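Local coordinates for protein myosin-4 (Saccharomyces cerevisiae, PDB 3MMI) that moves ASH1 and other mRNAs into the yeast bud as a type V myosin motor recruited through SHE3, the present chain being its globular tail, at residues Lys178-Ser183 / Gly243-Arg248; Met173-Lys178 / Val225-Asp230; Glu186-Leu191 / Ile250-Ser255; Val158-His163 / Asn196-Val201; Lys151-Trp156 / Phe216-Lys221. All blocks are in the same frame, centred on the assembly; numbering follows the deposited sequence.

Contact 1 of 5, residues Lys178-Ser183 / Gly243-Arg248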
# COMPACT_ATOMS: atom_id res chain seq x y z
N LYS A 178 -10.41 -25.82 -5.53
CA LYS A 178 -9.78 -27.18 -5.41
C LYS A 178 -9.35 -27.50 -3.97
O LYS A 178 -9.34 -28.66 -3.58
CB LYS A 178 -8.58 -27.40 -6.38
CG LYS A 178 -8.85 -27.02 -7.83
N LEU A 179 -9.05 -26.47 -3.19
CA LEU A 179 -8.56 -26.67 -1.85
C LEU A 179 -9.58 -26.26 -0.83
O LEU A 179 -9.19 -26.00 0.30
CB LEU A 179 -7.31 -25.84 -1.60
CG LEU A 179 -6.15 -25.83 -2.62
CD1 LEU A 179 -4.88 -25.26 -1.90
CD2 LEU A 179 -5.89 -27.23 -3.23
N PHE A 180 -10.87 -26.21 -1.17
CA PHE A 180 -11.90 -25.91 -0.16
C PHE A 180 -12.12 -27.11 0.76
O PHE A 180 -12.50 -26.97 1.90
CB PHE A 180 -13.25 -25.49 -0.78
CG PHE A 180 -13.27 -24.11 -1.40
CD1 PHE A 180 -12.31 -23.17 -1.12
CD2 PHE A 180 -14.26 -23.77 -2.29
CE1 PHE A 180 -12.35 -21.95 -1.71
CE2 PHE A 180 -14.30 -22.56 -2.86
CZ PHE A 180 -13.35 -21.65 -2.57
N LYS A 181 -11.88 -28.29 0.23
CA LYS A 181 -12.00 -29.49 1.02
C LYS A 181 -10.93 -29.60 2.10
O LYS A 181 -11.12 -30.29 3.07
CB LYS A 181 -12.04 -30.73 0.12
CG LYS A 181 -11.03 -30.74 -1.01
N ASN A 182 -9.84 -28.87 1.95
CA ASN A 182 -8.80 -28.76 2.97
C ASN A 182 -9.19 -27.84 4.10
O ASN A 182 -9.86 -26.87 3.90
CB ASN A 182 -7.49 -28.29 2.36
CG ASN A 182 -6.94 -29.26 1.35
OD1 ASN A 182 -6.08 -28.92 0.56
ND2 ASN A 182 -7.44 -30.47 1.37
N SER A 183 -8.76 -28.17 5.29
CA SER A 183 -8.90 -27.33 6.45
C SER A 183 -8.49 -25.90 6.16
O SER A 183 -9.13 -24.97 6.60
CB SER A 183 -7.96 -27.84 7.53
OG SER A 183 -6.65 -27.90 7.04
N GLY A 243 -18.96 -18.58 -3.72
CA GLY A 243 -18.95 -17.24 -3.17
C GLY A 243 -18.97 -17.31 -1.65
O GLY A 243 -18.16 -16.69 -0.96
N TYR A 244 -19.86 -18.15 -1.15
CA TYR A 244 -19.98 -18.38 0.27
C TYR A 244 -18.68 -18.89 0.96
O TYR A 244 -18.28 -18.41 2.03
CB TYR A 244 -21.10 -19.35 0.56
CG TYR A 244 -21.15 -19.72 2.03
CD1 TYR A 244 -21.84 -18.88 2.93
CD2 TYR A 244 -20.49 -20.87 2.52
CE1 TYR A 244 -21.89 -19.17 4.30
CE2 TYR A 244 -20.52 -21.18 3.96
CZ TYR A 244 -21.25 -20.31 4.81
OH TYR A 244 -21.37 -20.50 6.15
N GLU A 245 -17.97 -19.80 0.31
CA GLU A 245 -16.70 -20.31 0.81
C GLU A 245 -15.54 -19.28 0.81
O GLU A 245 -14.80 -19.22 1.80
CB GLU A 245 -16.29 -21.56 0.04
CG GLU A 245 -17.33 -22.71 0.18
CD GLU A 245 -17.53 -23.19 1.69
OE1 GLU A 245 -16.62 -23.27 2.49
OE2 GLU A 245 -18.64 -23.44 2.16
N VAL A 246 -15.40 -18.46 -0.24
CA VAL A 246 -14.43 -17.36 -0.25
C VAL A 246 -14.76 -16.38 0.84
O VAL A 246 -13.87 -15.78 1.42
CB VAL A 246 -14.45 -16.65 -1.65
CG1 VAL A 246 -13.50 -15.39 -1.69
CG2 VAL A 246 -14.16 -17.79 -2.78
N ASP A 247 -16.04 -16.14 1.06
CA ASP A 247 -16.48 -15.21 2.10
C ASP A 247 -15.95 -15.58 3.48
O ASP A 247 -15.34 -14.76 4.15
CB ASP A 247 -18.03 -15.20 2.25
CG ASP A 247 -18.62 -13.80 2.25
OD1 ASP A 247 -17.85 -12.81 2.30
OD2 ASP A 247 -19.84 -13.64 2.04
N ARG A 248 -16.10 -16.86 3.82
CA ARG A 248 -15.51 -17.42 5.02
C ARG A 248 -13.99 -17.32 5.04
O ARG A 248 -13.41 -17.08 6.10
CB ARG A 248 -15.94 -18.88 5.19
CG ARG A 248 -17.41 -19.13 4.90
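F180, in the loop between helix 170-174 and helix 185-204, lays its ring against E245 and V246 on helix 240-257. Two kinds of contact join the segments, and both are apolar. The first is CH-pi: E245 CB stands 3.8 Å from the centroid of the F180 ring and 18° off the ring normal, so the methylene sits over one face, displaced toward the rim. Its nearest ring atom is CE2 of F180, 3.7 Å from E245 CB. Of E245 it is CB that lies over the face, with E245 CG farther off, 4.1 Å from F180 CD2; the carboxylate plane is inclined 53° to the ring. The second kind is plain van der Waals packing, in which F180 CZ reaches V246 CG2 at 3.9 Å, approaching obliquely. With chi1 at -73°, CG of F180 lies anti to the carbonyl carbon, and the ring leaves the loop in the direction of the helix. Packing continues beyond the pair: the ring of Y242 also meets that of F180, while V246, a buried residue, touches V174 of helix 170-174 and V275 of helix 269-279. The arrangement is that of a connecting loop pinned by one aromatic side chain to the flank of a helix, within the all-helical globular tail (dilute domain) of a type V myosin.

Contact 2 of 5, residues Met173-Lys178 / Val225-Asp230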
# COMPACT_ATOMS: atom_id res chain seq x y z
N MET A 173 -4.96 -20.23 -0.54
CA MET A 173 -5.60 -20.15 0.79
C MET A 173 -7.04 -19.67 0.65
O MET A 173 -7.89 -20.06 1.39
CB MET A 173 -4.76 -19.14 1.61
CG MET A 173 -4.74 -19.35 3.08
SD MET A 173 -3.84 -18.11 3.96
CE MET A 173 -2.94 -17.22 2.70
N VAL A 174 -7.32 -18.75 -0.30
CA VAL A 174 -8.56 -17.96 -0.23
C VAL A 174 -9.46 -18.30 -1.35
O VAL A 174 -10.64 -18.53 -1.08
CB VAL A 174 -8.33 -16.41 -0.20
CG1 VAL A 174 -9.67 -15.67 -0.38
CG2 VAL A 174 -7.55 -15.97 0.96
N LEU A 175 -8.96 -18.36 -2.58
CA LEU A 175 -9.78 -18.42 -3.79
C LEU A 175 -9.90 -19.79 -4.49
O LEU A 175 -10.81 -19.98 -5.35
CB LEU A 175 -9.17 -17.45 -4.81
CG LEU A 175 -9.26 -15.98 -4.46
CD1 LEU A 175 -8.67 -15.16 -5.56
CD2 LEU A 175 -10.84 -15.67 -4.20
N ASN A 176 -8.92 -20.68 -4.22
CA ASN A 176 -8.73 -21.96 -4.99
C ASN A 176 -9.76 -22.97 -4.57
O ASN A 176 -9.66 -23.55 -3.51
CB ASN A 176 -7.34 -22.56 -4.72
CG ASN A 176 -7.00 -23.73 -5.66
OD1 ASN A 176 -7.87 -24.30 -6.33
ND2 ASN A 176 -5.72 -24.08 -5.70
N GLU A 177 -10.79 -23.15 -5.39
CA GLU A 177 -11.90 -24.00 -4.92
C GLU A 177 -11.46 -25.43 -4.76
O GLU A 177 -11.99 -26.13 -3.88
CB GLU A 177 -13.14 -23.90 -5.82
CG GLU A 177 -12.92 -24.28 -7.30
CD GLU A 177 -13.40 -25.71 -7.59
OE1 GLU A 177 -14.13 -26.23 -6.73
OE2 GLU A 177 -13.03 -26.29 -8.65
N LYS A 178 -10.41 -25.82 -5.53
CA LYS A 178 -9.78 -27.18 -5.41
C LYS A 178 -9.35 -27.50 -3.97
O LYS A 178 -9.34 -28.66 -3.58
CB LYS A 178 -8.58 -27.40 -6.38
CG LYS A 178 -8.85 -27.02 -7.83
N VAL A 225 -6.89 -5.93 -4.40
CA VAL A 225 -6.46 -5.88 -5.84
C VAL A 225 -6.12 -7.25 -6.33
O VAL A 225 -6.71 -7.78 -7.25
CB VAL A 225 -5.23 -4.91 -5.94
CG1 VAL A 225 -4.60 -5.04 -7.35
CG2 VAL A 225 -5.72 -3.52 -5.63
N MET A 226 -5.24 -7.91 -5.59
CA MET A 226 -4.73 -9.25 -6.01
C MET A 226 -5.84 -10.28 -5.99
O MET A 226 -6.00 -11.14 -6.87
CB MET A 226 -3.66 -9.65 -5.04
CG MET A 226 -3.02 -10.93 -5.38
SD MET A 226 -2.58 -11.78 -3.88
CE MET A 226 -3.72 -13.14 -3.99
N LEU A 227 -6.67 -10.18 -4.96
CA LEU A 227 -7.71 -11.17 -4.83
C LEU A 227 -8.80 -10.97 -5.87
O LEU A 227 -9.24 -11.88 -6.53
CB LEU A 227 -8.35 -11.18 -3.45
CG LEU A 227 -7.56 -11.88 -2.32
CD1 LEU A 227 -8.19 -11.53 -1.01
CD2 LEU A 227 -7.53 -13.37 -2.43
N PHE A 228 -9.23 -9.72 -6.03
CA PHE A 228 -10.23 -9.44 -7.06
C PHE A 228 -9.66 -9.82 -8.49
O PHE A 228 -10.40 -10.42 -9.23
CB PHE A 228 -10.60 -7.98 -7.11
CG PHE A 228 -11.60 -7.67 -8.13
CD1 PHE A 228 -12.96 -7.98 -7.89
CD2 PHE A 228 -11.21 -7.11 -9.36
CE1 PHE A 228 -13.86 -7.75 -8.85
CE2 PHE A 228 -12.13 -6.80 -10.30
CZ PHE A 228 -13.47 -7.08 -10.10
N ASN A 229 -8.45 -9.40 -8.84
CA ASN A 229 -7.85 -9.66 -10.17
C ASN A 229 -7.77 -11.18 -10.39
O ASN A 229 -8.13 -11.70 -11.45
CB ASN A 229 -6.48 -8.98 -10.25
CG ASN A 229 -6.59 -7.47 -10.39
OD1 ASN A 229 -7.68 -6.95 -10.50
ND2 ASN A 229 -5.44 -6.77 -10.43
N ASP A 230 -7.34 -11.91 -9.36
CA ASP A 230 -7.28 -13.39 -9.50
C ASP A 230 -8.60 -14.03 -9.54
O ASP A 230 -8.79 -15.12 -10.16
CB ASP A 230 -6.47 -14.03 -8.38
CG ASP A 230 -4.98 -13.75 -8.49
OD1 ASP A 230 -4.52 -13.21 -9.54
OD2 ASP A 230 -4.26 -14.00 -7.46
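V174 of helix 170-174 and L175, which follows it in the chain, close on L227 of helix 209-234 in the buried helical packing of the dilute domain. One methyl, L227 CD2, serves both partners: it lies 3.7 Å from L175 CG and 3.8 Å from V174 CG1. The two approaches differ in direction, because the L227 side chain meets L175 obliquely but crosses V174 at about a right angle. L227 leaves its helix flank without aiming at the other segment; its chi1 of -78° and its extended chi2 of 168° then bring CD2 up against both partners. The CB of L175 points toward helix 209-234, and the side chain stands roughly perpendicular to that of D230, touching the CB methylene. V246 of helix 240-257 also packs against V174 and L175, and I170 touches L227. The L175 backbone is held as well, its O accepting a hydrogen bond from Y242 OH. L175 CD1 ends 3.8 Å from D230 CB, and the distance from L175 CD1 to L227 O is 3.5 Å.

Contact 3 of 5, residues Glu186-Leu191 / Ile250-Ser255; sequences EKFAKL and IERLVS
Two neighbouring helices of the dilute-domain bundle, 185-204 and 240-257, run in roughly the same direction here: the axes of their short segments make an angle of 31° and approach to 10.7 Å. F188 and R252 make the largest contact between them. R252 CD lies 3.5 Å from the centroid of the F188 ring and only 8° off its normal, directly over the centre of one face. The R252 chain is extended from CG to NE, which carries the guanidinium on across the same face toward the ring's CB side. Its plane is 14° from that of the ring, nearly parallel, and R252 NH1 comes to 3.5 Å from F188 CD1. The charged end is secured beyond the ring by a salt bridge from NH2 to D185 OD1 and a hydrogen bond from NH1 to S183 O, which together probably fix the rotation of the group and help hold it flat. Farther along the helices, F188 CE2 approaches the backbone nitrogen L253 N at 3.6 Å, and L191 CD2 packs on L253 CG at 4.1 Å, crossing at about a right angle. M173 backs both F188 and L191. An arginine laid flat over a phenylalanine, with a leucine pair alongside, is the side-chain packing of this near-parallel helix pair in the globular tail's helical bundle.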
# COMPACT_ATOMS: atom_id res chain seq x y z
N GLU A 186 -2.98 -24.94 7.75
CA GLU A 186 -1.52 -24.83 7.70
C GLU A 186 -1.18 -23.52 7.04
O GLU A 186 -0.23 -22.83 7.42
CB GLU A 186 -0.93 -25.99 6.90
CG GLU A 186 0.02 -26.88 7.66
N LYS A 187 -1.92 -23.22 5.98
CA LYS A 187 -1.69 -22.03 5.18
C LYS A 187 -2.13 -20.81 6.01
O LYS A 187 -1.39 -19.81 6.11
CB LYS A 187 -2.43 -22.15 3.81
CG LYS A 187 -1.81 -23.16 2.87
CD LYS A 187 -2.29 -22.92 1.48
CE LYS A 187 -1.56 -23.83 0.48
NZ LYS A 187 -1.51 -25.17 1.00
N PHE A 188 -3.28 -20.90 6.63
CA PHE A 188 -3.71 -19.84 7.51
C PHE A 188 -2.75 -19.60 8.68
O PHE A 188 -2.47 -18.48 9.11
CB PHE A 188 -5.17 -19.98 7.99
CG PHE A 188 -6.18 -19.42 7.02
CD1 PHE A 188 -6.88 -20.25 6.15
CD2 PHE A 188 -6.38 -18.03 6.90
CE1 PHE A 188 -7.75 -19.73 5.21
CE2 PHE A 188 -7.27 -17.47 5.97
CZ PHE A 188 -7.95 -18.28 5.10
N ALA A 189 -2.16 -20.69 9.12
CA ALA A 189 -1.23 -20.57 10.24
C ALA A 189 -0.04 -19.86 9.73
O ALA A 189 0.55 -19.11 10.44
CB ALA A 189 -0.84 -21.97 10.86
N LYS A 190 0.35 -20.11 8.48
CA LYS A 190 1.51 -19.46 7.95
C LYS A 190 1.22 -17.94 7.69
O LYS A 190 2.14 -17.09 7.88
CB LYS A 190 1.92 -20.13 6.62
N LEU A 191 0.00 -17.60 7.20
CA LEU A 191 -0.37 -16.21 7.12
C LEU A 191 -0.33 -15.47 8.48
O LEU A 191 0.15 -14.34 8.58
CB LEU A 191 -1.80 -16.07 6.53
CG LEU A 191 -2.29 -14.63 6.45
CD1 LEU A 191 -1.50 -13.79 5.40
CD2 LEU A 191 -3.72 -14.75 6.08
N ILE A 250 -12.24 -15.15 3.66
CA ILE A 250 -11.89 -13.74 3.82
C ILE A 250 -12.03 -13.36 5.30
O ILE A 250 -11.19 -12.72 5.93
CB ILE A 250 -12.78 -12.82 2.89
CG1 ILE A 250 -12.28 -12.91 1.41
CG2 ILE A 250 -12.71 -11.39 3.35
CD1 ILE A 250 -13.15 -12.15 0.50
N GLU A 251 -13.14 -13.76 5.84
CA GLU A 251 -13.42 -13.50 7.30
C GLU A 251 -12.36 -14.15 8.20
O GLU A 251 -11.91 -13.54 9.11
CB GLU A 251 -14.82 -13.92 7.78
CG GLU A 251 -16.09 -13.37 7.03
CD GLU A 251 -15.94 -12.03 6.21
OE1 GLU A 251 -16.13 -12.06 4.93
OE2 GLU A 251 -15.64 -10.94 6.81
N ARG A 252 -11.85 -15.30 7.84
CA ARG A 252 -10.71 -15.85 8.47
C ARG A 252 -9.48 -14.97 8.34
O ARG A 252 -8.83 -14.71 9.34
CB ARG A 252 -10.40 -17.22 7.86
CG ARG A 252 -10.12 -18.21 8.88
CD ARG A 252 -9.72 -19.55 8.28
NE ARG A 252 -8.83 -20.26 9.19
CZ ARG A 252 -8.46 -21.54 9.03
NH1 ARG A 252 -8.93 -22.30 8.03
NH2 ARG A 252 -7.68 -22.07 9.92
N LEU A 253 -9.12 -14.57 7.11
CA LEU A 253 -8.01 -13.61 6.87
C LEU A 253 -8.18 -12.33 7.69
O LEU A 253 -7.21 -11.81 8.28
CB LEU A 253 -7.95 -13.28 5.39
CG LEU A 253 -6.81 -12.37 4.97
CD1 LEU A 253 -6.32 -12.81 3.56
CD2 LEU A 253 -7.26 -10.95 5.08
N VAL A 254 -9.40 -11.81 7.72
CA VAL A 254 -9.66 -10.51 8.34
C VAL A 254 -9.65 -10.54 9.94
O VAL A 254 -9.40 -9.55 10.57
CB VAL A 254 -11.00 -9.96 7.83
CG1 VAL A 254 -11.79 -9.30 8.87
CG2 VAL A 254 -10.74 -9.05 6.69
N SER A 255 -10.00 -11.72 10.49
CA SER A 255 -9.95 -11.99 11.91
C SER A 255 -8.60 -11.59 12.58
O SER A 255 -8.64 -11.01 13.63
CB SER A 255 -10.32 -13.45 12.22
OG SER A 255 -9.28 -14.32 11.84

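Contact 4 of 5, residues Val158-His163 / Asn196-Val201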
# COMPACT_ATOMS: atom_id res chain seq x y z
N VAL A 158 4.11 -2.37 -2.76
CA VAL A 158 3.60 -3.32 -3.77
C VAL A 158 4.65 -4.35 -4.00
O VAL A 158 4.36 -5.53 -4.12
CB VAL A 158 3.12 -2.66 -5.13
CG1 VAL A 158 2.21 -1.47 -4.83
CG2 VAL A 158 4.36 -2.20 -5.94
N LYS A 159 5.90 -3.93 -4.11
CA LYS A 159 6.97 -4.94 -4.33
C LYS A 159 7.03 -5.90 -3.14
O LYS A 159 7.07 -7.16 -3.26
CB LYS A 159 8.32 -4.28 -4.51
CG LYS A 159 9.43 -5.28 -4.69
CD LYS A 159 10.77 -4.53 -4.96
CE LYS A 159 12.04 -5.41 -4.59
NZ LYS A 159 13.15 -4.67 -3.80
N PHE A 160 6.98 -5.30 -1.95
CA PHE A 160 6.94 -6.15 -0.76
C PHE A 160 5.75 -7.10 -0.80
O PHE A 160 5.92 -8.33 -0.69
CB PHE A 160 6.89 -5.34 0.51
CG PHE A 160 6.69 -6.14 1.70
CD1 PHE A 160 7.52 -7.21 1.98
CD2 PHE A 160 5.65 -5.87 2.56
CE1 PHE A 160 7.35 -8.01 3.11
CE2 PHE A 160 5.46 -6.69 3.74
CZ PHE A 160 6.32 -7.75 3.98
N MET A 161 4.55 -6.57 -1.00
CA MET A 161 3.35 -7.44 -1.06
C MET A 161 3.21 -8.45 -2.19
O MET A 161 2.57 -9.52 -2.00
CB MET A 161 2.05 -6.57 -1.00
CG MET A 161 1.75 -6.10 0.43
SD MET A 161 1.75 -7.53 1.56
CE MET A 161 2.18 -6.83 3.06
N LYS A 162 3.81 -8.15 -3.34
CA LYS A 162 3.93 -9.16 -4.43
C LYS A 162 4.67 -10.44 -3.86
O LYS A 162 4.18 -11.56 -4.00
CB LYS A 162 4.74 -8.57 -5.62
CG LYS A 162 4.91 -9.53 -6.79
N HIS A 163 5.83 -10.22 -3.26
CA HIS A 163 6.64 -11.31 -2.72
C HIS A 163 5.94 -12.04 -1.59
O HIS A 163 5.88 -13.27 -1.58
CB HIS A 163 8.00 -10.78 -2.24
N ASN A 196 2.16 -11.65 12.21
CA ASN A 196 2.80 -11.39 13.56
C ASN A 196 4.27 -10.96 13.40
O ASN A 196 4.73 -10.14 14.10
CB ASN A 196 2.75 -12.63 14.52
CG ASN A 196 1.33 -13.01 14.94
OD1 ASN A 196 0.98 -14.20 15.02
ND2 ASN A 196 0.50 -12.02 15.14
N GLU A 197 4.94 -11.52 12.41
CA GLU A 197 6.32 -11.19 12.18
C GLU A 197 6.47 -9.86 11.47
O GLU A 197 7.41 -9.12 11.72
CB GLU A 197 7.03 -12.35 11.44
CG GLU A 197 7.23 -13.57 12.39
CD GLU A 197 7.82 -14.82 11.72
OE1 GLU A 197 8.25 -14.75 10.53
OE2 GLU A 197 7.84 -15.86 12.35
N PHE A 198 5.51 -9.51 10.59
CA PHE A 198 5.47 -8.19 9.97
C PHE A 198 5.25 -7.18 11.05
O PHE A 198 5.91 -6.12 11.13
CB PHE A 198 4.30 -8.14 8.97
CG PHE A 198 4.25 -6.91 8.14
CD1 PHE A 198 5.36 -6.09 7.99
CD2 PHE A 198 3.11 -6.64 7.39
CE1 PHE A 198 5.35 -4.98 7.15
CE2 PHE A 198 3.06 -5.49 6.64
CZ PHE A 198 4.19 -4.68 6.48
N ASP A 199 4.31 -7.49 11.91
CA ASP A 199 4.02 -6.61 13.02
C ASP A 199 5.20 -6.38 14.02
O ASP A 199 5.38 -5.27 14.53
CB ASP A 199 2.84 -7.18 13.79
CG ASP A 199 2.39 -6.26 14.95
OD1 ASP A 199 1.53 -5.37 14.75
OD2 ASP A 199 2.93 -6.39 16.08
N ALA A 200 6.02 -7.41 14.26
CA ALA A 200 7.22 -7.24 15.17
C ALA A 200 8.24 -6.31 14.62
O ALA A 200 8.82 -5.53 15.35
CB ALA A 200 7.90 -8.63 15.45
N VAL A 201 8.57 -6.48 13.33
CA VAL A 201 9.54 -5.63 12.65
C VAL A 201 9.04 -4.17 12.67
O VAL A 201 9.73 -3.28 13.07
CB VAL A 201 9.71 -6.08 11.26
CG1 VAL A 201 10.66 -5.11 10.53
CG2 VAL A 201 10.20 -7.53 11.18
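F160 on helix 132-168 and F198 on helix 185-204 meet ring to ring, with their CA atoms 11.0 Å apart. Both first torsions set CG anti to the backbone N, and the two extended side chains thereby span the distance between the backbones. The ring centroids are 5.1 Å apart with planes at 57°, an oblique ring pair. One corner makes the contact: F160 CE2 sits above a face of F198, offset toward the rim, 3.6 Å from F198 CZ. M161 starts off across the line of approach, but a bend at chi2 (-52°) swings its terminal methyl inward, and M161 CE comes to 3.9 Å from F198 CE2. Around the trio, W156 lies nearly parallel to F160, I102 of helix 97-108 and I215 of helix 209-234 touch F198, and T219 touches M161. All three residues are buried and meet through carbon atoms alone, which implies that close hydrophobic packing, without directional polar bonds, joins these two helices here.

Contact 5 of 5, residues Lys151-Trp156 / Phe216-Lys221; sequences KIYSTW and FNDTLK
Y153 of the long helix 132-168 reaches D218 of helix 209-234, deep in the all-helical dilute domain; the centre of the contact lies about 2 Å from the centre of the chain. From CB, which does not itself aim at the other helix, the side chain is turned by a chi1 of 169° that sets CG anti to the backbone N and sends the ring toward helix 209-234. L105 of helix 97-108 packs against the side chain on the way. Farther out, CE2 and CZ are the first ring atoms to come near the carboxylate: Y153 CE2 lies 3.3 Å from D218 OD2, which is at the ring's edge and in its plane. The hydroxyl at the tip gives its proton to that same oxygen. Ring and carboxylate planes are inclined by 59°. D218 OD2 also forms a salt bridge with K214 NZ one helical turn earlier, so two donors grip one buried oxygen; the lysine probably steadies its negative charge. The bond itself is short, Y153 OH to D218 OD2 being 2.6 Å, and meets the anti side of the oxygen 22° out of the carboxylate plane.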
# COMPACT_ATOMS: atom_id res chain seq x y z
N LYS A 151 5.97 8.35 -2.62
CA LYS A 151 6.54 7.62 -3.77
C LYS A 151 7.28 6.32 -3.35
O LYS A 151 6.99 5.24 -3.87
CB LYS A 151 7.52 8.52 -4.55
CG LYS A 151 8.11 7.93 -5.79
N ILE A 152 8.28 6.45 -2.45
CA ILE A 152 9.10 5.27 -2.10
C ILE A 152 8.18 4.24 -1.37
O ILE A 152 8.23 3.09 -1.59
CB ILE A 152 10.26 5.69 -1.18
CG1 ILE A 152 11.18 6.73 -1.88
CG2 ILE A 152 11.09 4.42 -0.75
CD1 ILE A 152 12.31 7.27 -1.00
N TYR A 153 7.38 4.73 -0.44
CA TYR A 153 6.51 3.89 0.31
C TYR A 153 5.62 3.01 -0.61
O TYR A 153 5.64 1.74 -0.50
CB TYR A 153 5.66 4.71 1.23
CG TYR A 153 4.52 3.96 1.89
CD1 TYR A 153 4.72 3.24 3.05
CD2 TYR A 153 3.25 4.01 1.37
CE1 TYR A 153 3.70 2.53 3.64
CE2 TYR A 153 2.20 3.36 1.98
CZ TYR A 153 2.47 2.60 3.13
OH TYR A 153 1.42 1.95 3.70
N SER A 154 4.91 3.64 -1.56
CA SER A 154 4.01 2.88 -2.43
C SER A 154 4.71 1.87 -3.28
O SER A 154 4.22 0.78 -3.48
CB SER A 154 3.17 3.78 -3.39
OG SER A 154 2.71 4.88 -2.64
N THR A 155 5.82 2.26 -3.86
CA THR A 155 6.49 1.29 -4.71
C THR A 155 7.11 0.18 -3.88
O THR A 155 7.08 -0.95 -4.29
CB THR A 155 7.34 1.91 -5.83
OG1 THR A 155 8.67 1.38 -5.78
CG2 THR A 155 7.45 3.33 -5.66
N TRP A 156 7.60 0.49 -2.68
CA TRP A 156 8.12 -0.58 -1.81
C TRP A 156 6.97 -1.58 -1.39
O TRP A 156 7.10 -2.82 -1.49
CB TRP A 156 8.91 -0.05 -0.60
CG TRP A 156 9.07 -1.11 0.50
CD1 TRP A 156 10.06 -2.04 0.61
CD2 TRP A 156 8.17 -1.35 1.60
NE1 TRP A 156 9.85 -2.85 1.74
CE2 TRP A 156 8.69 -2.45 2.35
CE3 TRP A 156 7.00 -0.74 2.03
CZ2 TRP A 156 8.07 -2.94 3.53
CZ3 TRP A 156 6.35 -1.23 3.19
CH2 TRP A 156 6.89 -2.33 3.92
N PHE A 216 -1.02 -1.55 7.71
CA PHE A 216 -1.87 -2.71 7.75
C PHE A 216 -3.13 -2.53 6.85
O PHE A 216 -3.59 -3.49 6.26
CB PHE A 216 -2.33 -3.05 9.19
CG PHE A 216 -1.24 -3.75 10.07
CD1 PHE A 216 -0.13 -4.42 9.52
CD2 PHE A 216 -1.38 -3.75 11.45
CE1 PHE A 216 0.84 -5.07 10.34
CE2 PHE A 216 -0.40 -4.38 12.28
CZ PHE A 216 0.70 -5.04 11.70
N ASN A 217 -3.75 -1.33 6.87
CA ASN A 217 -4.79 -0.97 5.89
C ASN A 217 -4.29 -1.12 4.44
O ASN A 217 -5.00 -1.70 3.64
CB ASN A 217 -5.37 0.46 6.11
CG ASN A 217 -6.23 0.56 7.40
OD1 ASN A 217 -5.97 1.38 8.29
ND2 ASN A 217 -7.20 -0.32 7.53
N ASP A 218 -3.10 -0.61 4.12
CA ASP A 218 -2.67 -0.70 2.75
C ASP A 218 -2.38 -2.14 2.32
O ASP A 218 -2.44 -2.50 1.15
CB ASP A 218 -1.48 0.22 2.48
CG ASP A 218 -1.85 1.70 2.55
OD1 ASP A 218 -3.07 2.00 2.53
OD2 ASP A 218 -0.94 2.55 2.68
N THR A 219 -1.93 -2.91 3.30
CA THR A 219 -1.65 -4.32 3.11
C THR A 219 -2.91 -5.04 2.67
O THR A 219 -2.90 -5.81 1.71
CB THR A 219 -1.04 -4.95 4.40
OG1 THR A 219 0.29 -4.44 4.56
CG2 THR A 219 -0.91 -6.49 4.25
N LEU A 220 -3.98 -4.78 3.37
CA LEU A 220 -5.28 -5.19 2.90
C LEU A 220 -5.76 -4.56 1.57
O LEU A 220 -6.46 -5.21 0.81
CB LEU A 220 -6.27 -4.88 3.97
CG LEU A 220 -6.22 -5.66 5.31
CD1 LEU A 220 -7.35 -5.22 6.22
CD2 LEU A 220 -6.21 -7.20 5.17
N LYS A 221 -5.43 -3.28 1.31
CA LYS A 221 -5.83 -2.66 0.04
C LYS A 221 -5.10 -3.42 -1.01
O LYS A 221 -5.68 -3.73 -2.07
CB LYS A 221 -5.54 -1.17 -0.04
CG LYS A 221 -6.50 -0.29 0.78
CD LYS A 221 -6.16 1.21 0.60

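The five contacts trace a continuous stretch of the helical tail, from contact 1 at the periphery, centred 26 Å from the middle of the chain, to contact 5 close to that middle. Contacts 1 and 2 are centred 10 Å apart and touch through V246 CG1 and L175 CD2 (3.7 Å). Contact 1 joins contact 3 through S183 O and R252 NH1 (3.0 Å), while M173 CG of contact 2 packs on F188 CE1 of contact 3 at 3.7 Å. Contact 3 meets contact 5 through L253 and L220. Contact 4, nested along the chain inside the loop closed by contact 5, touches it where M161 and F198 pack on T219; their centres are 10 Å apart.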